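PDB 3H38: tRNA nucleotidyl transferase-related protein from Thermotoga maritima, which is a class II CCA-adding enzyme whose nucleotidyltransferase part, the C-terminal portion of a longer protein, builds the CCA end of tRNA from CTP and ATP. Local coordinates for residues R24-F29 with L54-V59; D241-L246 with T250-S255; P321-M326 with Y337-G342; L383-I388 with K392-V397. One frame throughout, in Å; residues are numbered along the deposited sequence.

In the fold
From the N terminus, contact 1 comes first: it closes a 24-residue excursion by laying helix 17-32 against strand 56-60 of the mixed sheet in the head domain. The other three lie in the helical remainder of the chain. Contact 2 folds 250-255 back on helix 242-246 across a three-residue gap, contact 3 brings helix 337-340 to helix 309-328 across ten residues, and contact 4 packs 383-388 on the start of helix 392-407, again across three. None nest or cross; each closes before the next opens. Contact 1 lies about 70 Å from contact 4, centre to centre, whereas contact 3 is about 27 Å from both contact 2 and contact 4.

Contact 1: residues R24-F29 with L54-V59; sequences RLLGKF and LDIDIV
Leu26 of helix 17-32 meets Ile56 and Ile58 of strand 56-60, and everything between the two segments is apolar. One methyl does the touching: Leu26 CD1 lies 4.0 Å from Ile58 CG1 and 4.1 Å from Ile56 CD1, so it meets the tip of Ile56 but lies across the CG1-CD1 arm of Ile58, the two isoleucines being two residues apart on the strand. The Leu26 and Ile58 CA atoms are 8.9 Å apart, a gap bridged by side chains alone. With chi1 at 97°, Ile56 is turned well off a staggered position, while its CG1-CD1 arm stays extended and carries CD1 to the leucine. Phe67 of helix 64-72 also packs on Leu26, and Ile98 on both isoleucines.

No hydrogen bond joins the two segments; the backbone of Ile56 and Ile58 is bonded to strand 97-102, Ile56 to Asp99 and Ile58 to Asp99 and Ala101. Strand alternation turns Asp57 another way, its CB no closer than 9.4 Å to Leu26 CD1. Asp55, Asp57 and Asp99 bind magnesium in this protein. The chemistry thus divides by residue: the isoleucines back the strand with hydrocarbon, and the metal-binding carboxylates take no part.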
loop_
_atom_site.group_PDB
_atom_site.type_symbol
_atom_site.label_atom_id
_atom_site.label_comp_id
_atom_site.label_asym_id
_atom_site.label_seq_id
_atom_site.Cartn_x
_atom_site.Cartn_y
_atom_site.Cartn_z
ATOM N N ARG A 24 31.432 3.467 -9.120
ATOM C CA ARG A 24 32.891 3.623 -9.092
ATOM C C ARG A 24 33.317 5.049 -8.713
ATOM O O ARG A 24 34.068 5.249 -7.747
ATOM C CB ARG A 24 33.528 3.155 -10.403
ATOM C CG ARG A 24 33.504 1.635 -10.578
ATOM C CD ARG A 24 34.304 1.135 -11.810
ATOM N NE ARG A 24 34.679 -0.278 -11.663
ATOM C CZ ARG A 24 34.134 -1.264 -12.367
ATOM N NH1 ARG A 24 33.223 -0.975 -13.293
ATOM N NH2 ARG A 24 34.507 -2.531 -12.167
ATOM N N LEU A 25 32.779 6.025 -9.400
ATOM C CA LEU A 25 33.062 7.399 -9.090
ATOM C C LEU A 25 32.796 7.734 -7.673
ATOM O O LEU A 25 33.564 8.390 -7.068
ATOM C CB LEU A 25 32.173 8.292 -9.903
ATOM C CG LEU A 25 32.553 8.546 -11.324
ATOM C CD1 LEU A 25 32.253 9.988 -11.591
ATOM C CD2 LEU A 25 33.997 8.250 -11.470
ATOM N N LEU A 26 31.666 7.284 -7.166
ATOM C CA LEU A 26 31.268 7.556 -5.797
ATOM C C LEU A 26 32.298 6.965 -4.840
ATOM O O LEU A 26 32.676 7.608 -3.847
ATOM C CB LEU A 26 29.869 7.020 -5.509
ATOM C CG LEU A 26 28.706 7.694 -6.250
ATOM C CD1 LEU A 26 27.430 6.875 -6.148
ATOM C CD2 LEU A 26 28.458 9.102 -5.746
ATOM N N GLY A 27 32.760 5.755 -5.149
ATOM C CA GLY A 27 33.765 5.101 -4.331
ATOM C C GLY A 27 34.986 5.993 -4.295
ATOM O O GLY A 27 35.535 6.291 -3.231
ATOM N N LYS A 28 35.375 6.428 -5.475
ATOM C CA LYS A 28 36.520 7.279 -5.675
ATOM C C LYS A 28 36.422 8.586 -4.927
ATOM O O LYS A 28 37.388 8.964 -4.316
ATOM C CB LYS A 28 36.748 7.515 -7.159
ATOM C CG LYS A 28 38.147 7.286 -7.646
ATOM C CD LYS A 28 39.086 8.417 -7.314
ATOM C CE LYS A 28 40.366 7.922 -6.611
ATOM N NZ LYS A 28 41.447 8.936 -6.426
ATOM N N PHE A 29 35.259 9.242 -4.944
ATOM C CA PHE A 29 35.028 10.432 -4.118
ATOM C C PHE A 29 35.191 10.091 -2.650
ATOM O O PHE A 29 35.644 10.921 -1.868
ATOM C CB PHE A 29 33.628 11.018 -4.307
ATOM C CG PHE A 29 33.318 11.429 -5.710
ATOM C CD1 PHE A 29 32.003 11.594 -6.117
ATOM C CD2 PHE A 29 34.337 11.637 -6.634
ATOM C CE1 PHE A 29 31.710 11.968 -7.420
ATOM C CE2 PHE A 29 34.048 12.011 -7.934
ATOM C CZ PHE A 29 32.735 12.173 -8.329
ATOM N N LEU A 54 16.475 -0.175 -9.849
ATOM C CA LEU A 54 17.210 0.876 -10.538
ATOM C C LEU A 54 17.863 1.894 -9.635
ATOM O O LEU A 54 18.958 2.377 -9.933
ATOM C CB LEU A 54 16.322 1.580 -11.555
ATOM C CG LEU A 54 15.860 0.616 -12.642
ATOM C CD1 LEU A 54 14.401 0.188 -12.403
ATOM C CD2 LEU A 54 16.033 1.260 -14.000
ATOM N N ASP A 55 17.198 2.212 -8.532
ATOM C CA ASP A 55 17.583 3.357 -7.732
ATOM C C ASP A 55 18.911 3.150 -6.993
ATOM O O ASP A 55 19.369 2.021 -6.799
ATOM C CB ASP A 55 16.462 3.700 -6.759
ATOM C CG ASP A 55 16.180 2.578 -5.801
ATOM O OD1 ASP A 55 14.979 2.304 -5.544
ATOM O OD2 ASP A 55 17.167 1.970 -5.318
ATOM N N ILE A 56 19.528 4.253 -6.585
ATOM C CA ILE A 56 20.825 4.177 -5.939
ATOM C C ILE A 56 20.808 4.780 -4.524
ATOM O O ILE A 56 20.457 5.940 -4.313
ATOM C CB ILE A 56 21.915 4.797 -6.826
ATOM C CG1 ILE A 56 22.205 6.233 -6.420
ATOM C CG2 ILE A 56 21.515 4.721 -8.309
ATOM C CD1 ILE A 56 23.409 6.782 -7.129
ATOM N N ASP A 57 21.181 3.956 -3.555
ATOM C CA ASP A 57 21.013 4.276 -2.151
ATOM C C ASP A 57 22.359 4.190 -1.445
ATOM O O ASP A 57 22.839 3.078 -1.183
ATOM C CB ASP A 57 20.033 3.277 -1.526
ATOM C CG ASP A 57 19.317 3.841 -0.316
ATOM O OD1 ASP A 57 19.862 4.769 0.319
ATOM O OD2 ASP A 57 18.203 3.363 -0.001
ATOM N N ILE A 58 22.952 5.348 -1.122
ATOM C CA ILE A 58 24.345 5.380 -0.633
ATOM C C ILE A 58 24.535 5.644 0.852
ATOM O O ILE A 58 23.962 6.583 1.407
ATOM C CB ILE A 58 25.213 6.403 -1.397
ATOM C CG1 ILE A 58 25.204 6.099 -2.886
ATOM C CG2 ILE A 58 26.634 6.317 -0.928
ATOM C CD1 ILE A 58 25.672 4.689 -3.170
ATOM N N VAL A 59 25.366 4.817 1.484
ATOM C CA VAL A 59 25.742 5.043 2.878
ATOM C C VAL A 59 27.238 5.409 3.055
ATOM O O VAL A 59 28.142 4.720 2.540
ATOM C CB VAL A 59 25.322 3.846 3.757
ATOM C CG1 VAL A 59 25.689 4.078 5.200
ATOM C CG2 VAL A 59 23.833 3.643 3.654
#

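Contact 2: residues D241-L246 with T250-S255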
loop_
_atom_site.group_PDB
_atom_site.type_symbol
_atom_site.label_atom_id
_atom_site.label_comp_id
_atom_site.label_asym_id
_atom_site.label_seq_id
_atom_site.Cartn_x
_atom_site.Cartn_y
_atom_site.Cartn_z
ATOM N N ASP A 241 -2.964 -13.876 13.886
ATOM C CA ASP A 241 -3.824 -13.121 14.799
ATOM C C ASP A 241 -3.589 -11.623 14.788
ATOM O O ASP A 241 -3.985 -10.931 15.715
ATOM C CB ASP A 241 -3.683 -13.638 16.229
ATOM C CG ASP A 241 -4.313 -15.001 16.413
ATOM O OD1 ASP A 241 -3.771 -15.821 17.187
ATOM O OD2 ASP A 241 -5.344 -15.259 15.761
ATOM N N VAL A 242 -2.954 -11.113 13.742
ATOM C CA VAL A 242 -2.611 -9.686 13.686
ATOM C C VAL A 242 -3.845 -8.810 13.521
ATOM O O VAL A 242 -3.989 -7.779 14.194
ATOM C CB VAL A 242 -1.646 -9.388 12.510
ATOM C CG1 VAL A 242 -1.575 -7.906 12.215
ATOM C CG2 VAL A 242 -0.270 -9.982 12.771
ATOM N N ILE A 243 -4.742 -9.218 12.623
ATOM C CA ILE A 243 -5.861 -8.352 12.280
ATOM C C ILE A 243 -6.620 -7.868 13.511
ATOM O O ILE A 243 -6.936 -6.682 13.610
ATOM C CB ILE A 243 -6.872 -9.016 11.365
ATOM C CG1 ILE A 243 -6.197 -9.539 10.106
ATOM C CG2 ILE A 243 -7.984 -8.023 11.047
ATOM C CD1 ILE A 243 -7.102 -10.302 9.194
ATOM N N LYS A 244 -6.921 -8.780 14.435
ATOM C CA LYS A 244 -7.686 -8.414 15.633
ATOM C C LYS A 244 -6.943 -7.439 16.571
ATOM O O LYS A 244 -7.571 -6.579 17.202
ATOM C CB LYS A 244 -8.197 -9.658 16.384
ATOM C CG LYS A 244 -7.413 -10.057 17.637
ATOM C CD LYS A 244 -6.441 -11.232 17.405
ATOM C CE LYS A 244 -6.865 -12.517 18.134
ATOM N NZ LYS A 244 -7.821 -13.369 17.352
ATOM N N HIS A 245 -5.615 -7.566 16.657
ATOM C CA HIS A 245 -4.813 -6.602 17.412
ATOM C C HIS A 245 -4.684 -5.283 16.677
ATOM O O HIS A 245 -4.327 -4.267 17.272
ATOM C CB HIS A 245 -3.421 -7.129 17.691
ATOM C CG HIS A 245 -3.386 -8.210 18.719
ATOM N ND1 HIS A 245 -3.490 -7.952 20.063
ATOM C CD2 HIS A 245 -3.228 -9.551 18.592
ATOM C CE1 HIS A 245 -3.408 -9.096 20.735
ATOM N NE2 HIS A 245 -3.253 -10.076 19.862
ATOM N N LEU A 246 -4.944 -5.284 15.379
ATOM C CA LEU A 246 -5.010 -4.004 14.678
ATOM C C LEU A 246 -6.410 -3.380 14.840
ATOM O O LEU A 246 -6.550 -2.168 15.055
ATOM C CB LEU A 246 -4.627 -4.151 13.194
ATOM C CG LEU A 246 -3.229 -4.690 12.893
ATOM C CD1 LEU A 246 -2.933 -4.648 11.402
ATOM C CD2 LEU A 246 -2.168 -3.893 13.669
ATOM N N THR A 250 -12.873 -6.495 14.775
ATOM C CA THR A 250 -12.956 -7.296 13.551
ATOM C C THR A 250 -12.431 -8.726 13.757
ATOM O O THR A 250 -11.316 -8.958 14.271
ATOM C CB THR A 250 -12.277 -6.667 12.275
ATOM O OG1 THR A 250 -11.048 -7.332 12.005
ATOM C CG2 THR A 250 -12.041 -5.170 12.374
ATOM N N TYR A 251 -13.259 -9.671 13.334
ATOM C CA TYR A 251 -12.969 -11.091 13.427
ATOM C C TYR A 251 -12.852 -11.611 12.009
ATOM O O TYR A 251 -13.805 -11.497 11.216
ATOM C CB TYR A 251 -14.100 -11.798 14.187
ATOM C CG TYR A 251 -14.441 -11.027 15.424
ATOM C CD1 TYR A 251 -13.674 -11.158 16.583
ATOM C CD2 TYR A 251 -15.489 -10.112 15.422
ATOM C CE1 TYR A 251 -13.962 -10.422 17.720
ATOM C CE2 TYR A 251 -15.790 -9.365 16.558
ATOM C CZ TYR A 251 -15.023 -9.524 17.703
ATOM O OH TYR A 251 -15.330 -8.784 18.827
ATOM N N TYR A 252 -11.674 -12.147 11.678
ATOM C CA TYR A 252 -11.456 -12.672 10.341
ATOM C C TYR A 252 -11.965 -14.098 10.249
ATOM O O TYR A 252 -11.309 -15.020 10.734
ATOM C CB TYR A 252 -9.989 -12.667 9.976
ATOM C CG TYR A 252 -9.777 -12.735 8.474
ATOM C CD1 TYR A 252 -9.985 -11.602 7.681
ATOM C CD2 TYR A 252 -9.416 -13.929 7.843
ATOM C CE1 TYR A 252 -9.805 -11.633 6.314
ATOM C CE2 TYR A 252 -9.224 -13.975 6.445
ATOM C CZ TYR A 252 -9.416 -12.817 5.699
ATOM O OH TYR A 252 -9.235 -12.815 4.339
ATOM N N THR A 253 -13.122 -14.270 9.626
ATOM C CA THR A 253 -13.798 -15.568 9.591
ATOM C C THR A 253 -13.807 -16.093 8.157
ATOM O O THR A 253 -13.424 -15.383 7.231
ATOM C CB THR A 253 -15.280 -15.437 10.051
ATOM O OG1 THR A 253 -15.886 -14.341 9.355
ATOM C CG2 THR A 253 -15.390 -15.192 11.571
ATOM N N PRO A 254 -14.254 -17.343 7.964
ATOM C CA PRO A 254 -14.463 -17.809 6.586
ATOM C C PRO A 254 -15.425 -16.910 5.816
ATOM O O PRO A 254 -15.256 -16.706 4.612
ATOM C CB PRO A 254 -15.013 -19.207 6.782
ATOM C CG PRO A 254 -14.327 -19.663 8.098
ATOM C CD PRO A 254 -14.395 -18.433 8.950
ATOM N N SER A 255 -16.376 -16.325 6.523
ATOM C CA SER A 255 -17.267 -15.309 5.955
ATOM C C SER A 255 -16.507 -14.052 5.528
ATOM O O SER A 255 -16.721 -13.506 4.442
ATOM C CB SER A 255 -18.355 -14.947 6.981
ATOM O OG SER A 255 -19.144 -13.859 6.557
#
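Ile243 and Lys244 are the residues of 241-246 that meet Thr250 and Tyr252. Asp241 ends the preceding helix with a positive phi of 70° and two bonds back into the last turn, a Schellman motif, and the chain then starts the short helix 242-246. Val242 turns to another side, packing on Leu179 and Leu209.

Ile243 uses both its branches. CG2 abuts the Thr250 hydroxyl, 3.3 Å from OG1, with the two side chains at about a right angle; that buried OG1 has no polar partner in the model and lies against the methyl. The other branch runs out extended, chi2 176°, and brings CD1 obliquely to the Tyr252 ring, 3.5 Å from CD1 and 3.7 Å from CG of the tyrosine. Beyond that contact Tyr252 OH is hydrogen-bonded to Asp257, which anchors the far end of the ring.

Lys244 contributes at the margin, its CB 3.8 Å from Thr250 O. Its chain bends back so that NZ forms a weak salt bridge with Asp241 OD2 at 3.5 Å. Leu246 closes the helical turn, its N bonded to Val242 O at 2.9 Å.

Past Tyr252, Thr253 is the N-cap of helix 254-274, its OG1 bonded to Met256 N. The arrangement is a helix-loop-helix connection: a Schellman end, a short helix, and a loop folded back over it that leads into a side-chain-capped long helix.

Contact 3: residues P321-M326 with Y337-G342; sequences PALLEM and YPLVKG
Leu323 and Leu339 mark the closest backbone approach, their CA atoms 8.1 Å apart, and no hydrogen bond crosses between the segments. Segment 321-326 belongs to helix 309-328, which is kinked part-way along, where the N atoms of Pro321 and Ala322 have no bond to the turn before, as a proline imposes for its own nitrogen. Beyond the kink the turn is bonded by Glu325 N to Pro321 O, weakly, and by Met326 N to Ala322 O at 3.1 Å. Facing it, helix 337-340 is hardly more than one turn, closed by Val340 N to Tyr337 O at 3.0 Å.

A single methyl, Leu339 CD1, makes the side-chain contact. It lies 3.9 Å from Leu323 CG and 4.0 Å from Leu323 CB, coming obliquely against the base and branch point of that side chain rather than its methyls. From three residues further along the same helix, Met326 CE meets the same Leu339 methyl at 4.0 Å, the two side chains tip to tip. The methionine is extended beyond CG, chi2 173°, which brings its terminal methyl across. Leu339 CD1 is therefore held between positions i and i+3 of the facing helix.

The backbone of the short helix is tied to helix 309-328 as well, by Leu339 O bonded to His315 NE2. Leu323 and Val340 both pack on Phe351 and Phe363. The arrangement is thus plain helix-to-helix packing within the all-helical C-terminal half of a class II CCA-adding enzyme, far from the nucleotide and metal sites.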
loop_
_atom_site.group_PDB
_atom_site.type_symbol
_atom_site.label_atom_id
_atom_site.label_comp_id
_atom_site.label_asym_id
_atom_site.label_seq_id
_atom_site.Cartn_x
_atom_site.Cartn_y
_atom_site.Cartn_z
ATOM N N PRO A 321 -27.923 -7.249 2.269
ATOM C CA PRO A 321 -28.928 -8.320 2.178
ATOM C C PRO A 321 -30.022 -8.011 1.144
ATOM O O PRO A 321 -30.419 -8.900 0.387
ATOM C CB PRO A 321 -29.523 -8.360 3.582
ATOM C CG PRO A 321 -28.421 -7.831 4.473
ATOM C CD PRO A 321 -27.729 -6.781 3.657
ATOM N N ALA A 322 -30.497 -6.768 1.113
ATOM C CA ALA A 322 -31.506 -6.360 0.131
ATOM C C ALA A 322 -30.972 -6.446 -1.295
ATOM O O ALA A 322 -31.709 -6.743 -2.236
ATOM C CB ALA A 322 -31.996 -4.944 0.423
ATOM N N LEU A 323 -29.681 -6.185 -1.447
ATOM C CA LEU A 323 -29.092 -6.113 -2.766
ATOM C C LEU A 323 -29.025 -7.502 -3.365
ATOM O O LEU A 323 -29.313 -7.679 -4.551
ATOM C CB LEU A 323 -27.699 -5.494 -2.705
ATOM C CG LEU A 323 -27.141 -4.855 -3.985
ATOM C CD1 LEU A 323 -25.626 -5.059 -4.047
ATOM C CD2 LEU A 323 -27.781 -5.399 -5.244
ATOM N N LEU A 324 -28.650 -8.483 -2.549
ATOM C CA LEU A 324 -28.577 -9.865 -3.019
ATOM C C LEU A 324 -29.935 -10.309 -3.538
ATOM O O LEU A 324 -30.035 -10.927 -4.595
ATOM C CB LEU A 324 -28.147 -10.820 -1.906
ATOM C CG LEU A 324 -26.661 -11.022 -1.604
ATOM C CD1 LEU A 324 -25.824 -11.108 -2.875
ATOM C CD2 LEU A 324 -26.180 -9.915 -0.718
ATOM N N GLU A 325 -30.980 -10.002 -2.783
ATOM C CA GLU A 325 -32.319 -10.403 -3.169
ATOM C C GLU A 325 -32.712 -9.805 -4.507
ATOM O O GLU A 325 -33.315 -10.496 -5.328
ATOM C CB GLU A 325 -33.336 -10.013 -2.100
ATOM C CG GLU A 325 -33.367 -10.938 -0.895
ATOM C CD GLU A 325 -34.669 -10.817 -0.128
ATOM O OE1 GLU A 325 -34.957 -11.699 0.711
ATOM O OE2 GLU A 325 -35.411 -9.841 -0.376
ATOM N N MET A 326 -32.377 -8.528 -4.719
ATOM C CA MET A 326 -32.709 -7.834 -5.970
ATOM C C MET A 326 -31.971 -8.434 -7.172
ATOM O O MET A 326 -32.468 -8.409 -8.296
ATOM C CB MET A 326 -32.360 -6.344 -5.909
ATOM C CG MET A 326 -33.160 -5.452 -4.973
ATOM S SD MET A 326 -32.312 -3.838 -5.017
ATOM C CE MET A 326 -33.024 -2.975 -3.611
ATOM N N TYR A 337 -30.595 1.572 -8.255
ATOM C CA TYR A 337 -30.066 2.918 -8.386
ATOM C C TYR A 337 -29.807 3.490 -7.012
ATOM O O TYR A 337 -28.691 3.901 -6.719
ATOM C CB TYR A 337 -31.027 3.828 -9.142
ATOM C CG TYR A 337 -30.437 5.175 -9.506
ATOM C CD1 TYR A 337 -29.369 5.263 -10.388
ATOM C CD2 TYR A 337 -30.957 6.360 -8.979
ATOM C CE1 TYR A 337 -28.817 6.490 -10.732
ATOM C CE2 TYR A 337 -30.409 7.601 -9.322
ATOM C CZ TYR A 337 -29.334 7.654 -10.202
ATOM O OH TYR A 337 -28.772 8.859 -10.566
ATOM N N PRO A 338 -30.833 3.496 -6.150
ATOM C CA PRO A 338 -30.719 4.239 -4.890
ATOM C C PRO A 338 -29.598 3.716 -3.994
ATOM O O PRO A 338 -29.192 4.410 -3.069
ATOM C CB PRO A 338 -32.084 4.010 -4.212
ATOM C CG PRO A 338 -32.975 3.398 -5.262
ATOM C CD PRO A 338 -32.057 2.675 -6.191
ATOM N N LEU A 339 -29.118 2.507 -4.261
ATOM C CA LEU A 339 -28.098 1.894 -3.413
ATOM C C LEU A 339 -26.687 2.364 -3.765
ATOM O O LEU A 339 -25.812 2.451 -2.889
ATOM C CB LEU A 339 -28.177 0.365 -3.483
ATOM C CG LEU A 339 -29.421 -0.292 -2.881
ATOM C CD1 LEU A 339 -29.269 -1.807 -2.881
ATOM C CD2 LEU A 339 -29.633 0.226 -1.473
ATOM N N VAL A 340 -26.474 2.671 -5.042
ATOM C CA VAL A 340 -25.151 3.057 -5.533
ATOM C C VAL A 340 -25.118 4.464 -6.113
ATOM O O VAL A 340 -24.116 4.857 -6.717
ATOM C CB VAL A 340 -24.709 2.133 -6.663
ATOM C CG1 VAL A 340 -24.889 0.661 -6.259
ATOM C CG2 VAL A 340 -25.515 2.457 -7.916
ATOM N N LYS A 341 -26.205 5.212 -5.927
ATOM C CA LYS A 341 -26.449 6.444 -6.684
ATOM C C LYS A 341 -25.217 7.319 -6.950
ATOM O O LYS A 341 -24.844 7.543 -8.115
ATOM C CB LYS A 341 -27.571 7.276 -6.059
ATOM C CG LYS A 341 -27.730 8.640 -6.728
ATOM C CD LYS A 341 -28.850 9.458 -6.109
ATOM C CE LYS A 341 -28.935 10.837 -6.747
ATOM N NZ LYS A 341 -30.020 11.649 -6.129
ATOM N N GLY A 342 -24.593 7.822 -5.889
ATOM C CA GLY A 342 -23.402 8.645 -6.059
ATOM C C GLY A 342 -22.384 8.283 -4.999
ATOM O O GLY A 342 -22.042 9.080 -4.137
#

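Contact 4: residues L383-I388 with K392-V397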
loop_
_atom_site.group_PDB
_atom_site.type_symbol
_atom_site.label_atom_id
_atom_site.label_comp_id
_atom_site.label_asym_id
_atom_site.label_seq_id
_atom_site.Cartn_x
_atom_site.Cartn_y
_atom_site.Cartn_z
ATOM N N LEU A 383 -35.947 22.830 -18.986
ATOM C CA LEU A 383 -36.737 22.361 -20.115
ATOM C C LEU A 383 -38.125 22.086 -19.563
ATOM O O LEU A 383 -39.128 22.130 -20.283
ATOM C CB LEU A 383 -36.147 21.097 -20.746
ATOM C CG LEU A 383 -36.472 20.907 -22.242
ATOM C CD1 LEU A 383 -37.908 20.458 -22.516
ATOM C CD2 LEU A 383 -36.155 22.193 -23.015
ATOM N N ILE A 384 -38.168 21.824 -18.262
ATOM C CA ILE A 384 -39.411 21.494 -17.587
ATOM C C ILE A 384 -40.211 22.732 -17.183
ATOM O O ILE A 384 -41.432 22.759 -17.360
ATOM C CB ILE A 384 -39.171 20.576 -16.364
ATOM C CG1 ILE A 384 -38.854 19.146 -16.822
ATOM C CG2 ILE A 384 -40.386 20.572 -15.455
ATOM C CD1 ILE A 384 -38.967 18.106 -15.723
ATOM N N ARG A 385 -39.539 23.753 -16.652
ATOM C CA ARG A 385 -40.237 24.980 -16.269
ATOM C C ARG A 385 -41.003 25.636 -17.437
ATOM O O ARG A 385 -41.836 26.521 -17.222
ATOM C CB ARG A 385 -39.300 25.982 -15.576
ATOM C CG ARG A 385 -39.509 26.125 -14.062
ATOM C CD ARG A 385 -38.487 25.360 -13.231
ATOM N NE ARG A 385 -38.038 26.176 -12.092
ATOM C CZ ARG A 385 -36.996 25.903 -11.302
ATOM N NH1 ARG A 385 -36.264 24.810 -11.498
ATOM N NH2 ARG A 385 -36.686 26.735 -10.307
ATOM N N LYS A 386 -40.735 25.198 -18.664
ATOM C CA LYS A 386 -41.570 25.584 -19.802
ATOM C C LYS A 386 -42.754 24.608 -19.925
ATOM O O LYS A 386 -42.816 23.791 -20.848
ATOM C CB LYS A 386 -40.752 25.614 -21.100
ATOM C CG LYS A 386 -39.266 25.966 -20.912
ATOM C CD LYS A 386 -39.031 27.434 -20.506
ATOM C CE LYS A 386 -37.604 27.671 -19.983
ATOM N NZ LYS A 386 -36.487 27.375 -20.951
ATOM N N GLY A 387 -43.680 24.690 -18.969
ATOM C CA GLY A 387 -44.834 23.808 -18.925
ATOM C C GLY A 387 -45.234 23.387 -17.518
ATOM O O GLY A 387 -46.344 22.890 -17.312
ATOM N N ILE A 388 -44.340 23.596 -16.549
ATOM C CA ILE A 388 -44.524 23.085 -15.188
ATOM C C ILE A 388 -43.651 23.779 -14.159
ATOM O O ILE A 388 -42.428 23.851 -14.311
ATOM C CB ILE A 388 -44.064 21.643 -15.070
ATOM C CG1 ILE A 388 -45.011 20.674 -15.783
ATOM C CG2 ILE A 388 -43.911 21.279 -13.600
ATOM C CD1 ILE A 388 -44.420 19.288 -15.860
ATOM N N LYS A 392 -39.804 20.187 -6.069
ATOM C CA LYS A 392 -39.469 18.845 -5.696
ATOM C C LYS A 392 -40.024 18.003 -6.824
ATOM O O LYS A 392 -39.515 16.952 -7.160
ATOM C CB LYS A 392 -40.146 18.493 -4.375
ATOM C CG LYS A 392 -39.640 17.236 -3.713
ATOM C CD LYS A 392 -40.737 16.575 -2.860
ATOM C CE LYS A 392 -40.756 17.120 -1.457
ATOM N NZ LYS A 392 -42.142 17.378 -1.027
ATOM N N ILE A 393 -41.119 18.489 -7.378
ATOM C CA ILE A 393 -41.933 17.756 -8.341
ATOM C C ILE A 393 -41.228 17.581 -9.684
ATOM O O ILE A 393 -41.379 16.556 -10.348
ATOM C CB ILE A 393 -43.296 18.451 -8.565
ATOM C CG1 ILE A 393 -43.973 18.767 -7.225
ATOM C CG2 ILE A 393 -44.201 17.592 -9.434
ATOM C CD1 ILE A 393 -43.386 19.963 -6.480
ATOM N N ILE A 394 -40.466 18.591 -10.086
ATOM C CA ILE A 394 -39.679 18.501 -11.309
ATOM C C ILE A 394 -38.547 17.494 -11.116
ATOM O O ILE A 394 -38.335 16.621 -11.953
ATOM C CB ILE A 394 -39.121 19.881 -11.737
ATOM C CG1 ILE A 394 -38.341 20.525 -10.593
ATOM C CG2 ILE A 394 -40.245 20.810 -12.182
ATOM C CD1 ILE A 394 -38.224 22.020 -10.715
ATOM N N GLY A 395 -37.829 17.612 -10.001
ATOM C CA GLY A 395 -36.787 16.662 -9.668
ATOM C C GLY A 395 -37.349 15.257 -9.680
ATOM O O GLY A 395 -36.766 14.342 -10.263
ATOM N N GLU A 396 -38.492 15.088 -9.023
ATOM C CA GLU A 396 -39.206 13.822 -9.060
ATOM C C GLU A 396 -39.321 13.384 -10.512
ATOM O O GLU A 396 -38.912 12.283 -10.872
ATOM C CB GLU A 396 -40.603 13.958 -8.437
ATOM C CG GLU A 396 -40.623 14.061 -6.908
ATOM C CD GLU A 396 -42.014 14.367 -6.339
ATOM O OE1 GLU A 396 -42.962 14.587 -7.128
ATOM O OE2 GLU A 396 -42.157 14.390 -5.095
ATOM N N VAL A 397 -39.864 14.267 -11.345
ATOM C CA VAL A 397 -40.027 13.993 -12.769
ATOM C C VAL A 397 -38.731 13.569 -13.453
ATOM O O VAL A 397 -38.701 12.561 -14.137
ATOM C CB VAL A 397 -40.583 15.211 -13.517
ATOM C CG1 VAL A 397 -40.606 14.941 -15.016
ATOM C CG2 VAL A 397 -41.970 15.543 -13.013
#
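A turn between two helices is closed here by Ile384, on the short, weakly bonded helix around 381-384, packing on Ile394 and Val397 near the start of helix 392-407. The nearest backbone pair is Ile384 and Ile394, CA to CA 7.0 Å. Both branches of Ile384 are engaged: CG2 presses on Ile394 CG2 at a tight 3.3 Å, and CD1 reaches Val397 CG1 at 3.6 Å, one helical turn along. Putting an alanine at Ile384 would probably leave Val397 CG1 without its apolar mate and open a gap beside Ile394 CG2.

The chain between them is a tight reversal. Lys386 is the centre of an inverse gamma turn, with a weak bond from Gly387 N to Arg385 O at 3.1 Å, and Gly387 adopts phi 142°, where a side chain would strike the preceding carbonyl. This turn, with glycine at its positive-phi position, leads into the long helix away from the nucleotide and metal sites, probably in the tail domain, as in other class II CCA-adding enzymes.

Ile394 takes contacts from the loop as well. Its CG1 is set between the backbone N and the carbonyl carbon, chi1 54°, which sends CD1 toward Arg385, obliquely to the guanidinium and 3.5 Å from NH1. On the other branch, Ile394 CG2 also has Ile388 CG2 at 4.0 Å, the two isoleucines running past each other in opposite directions.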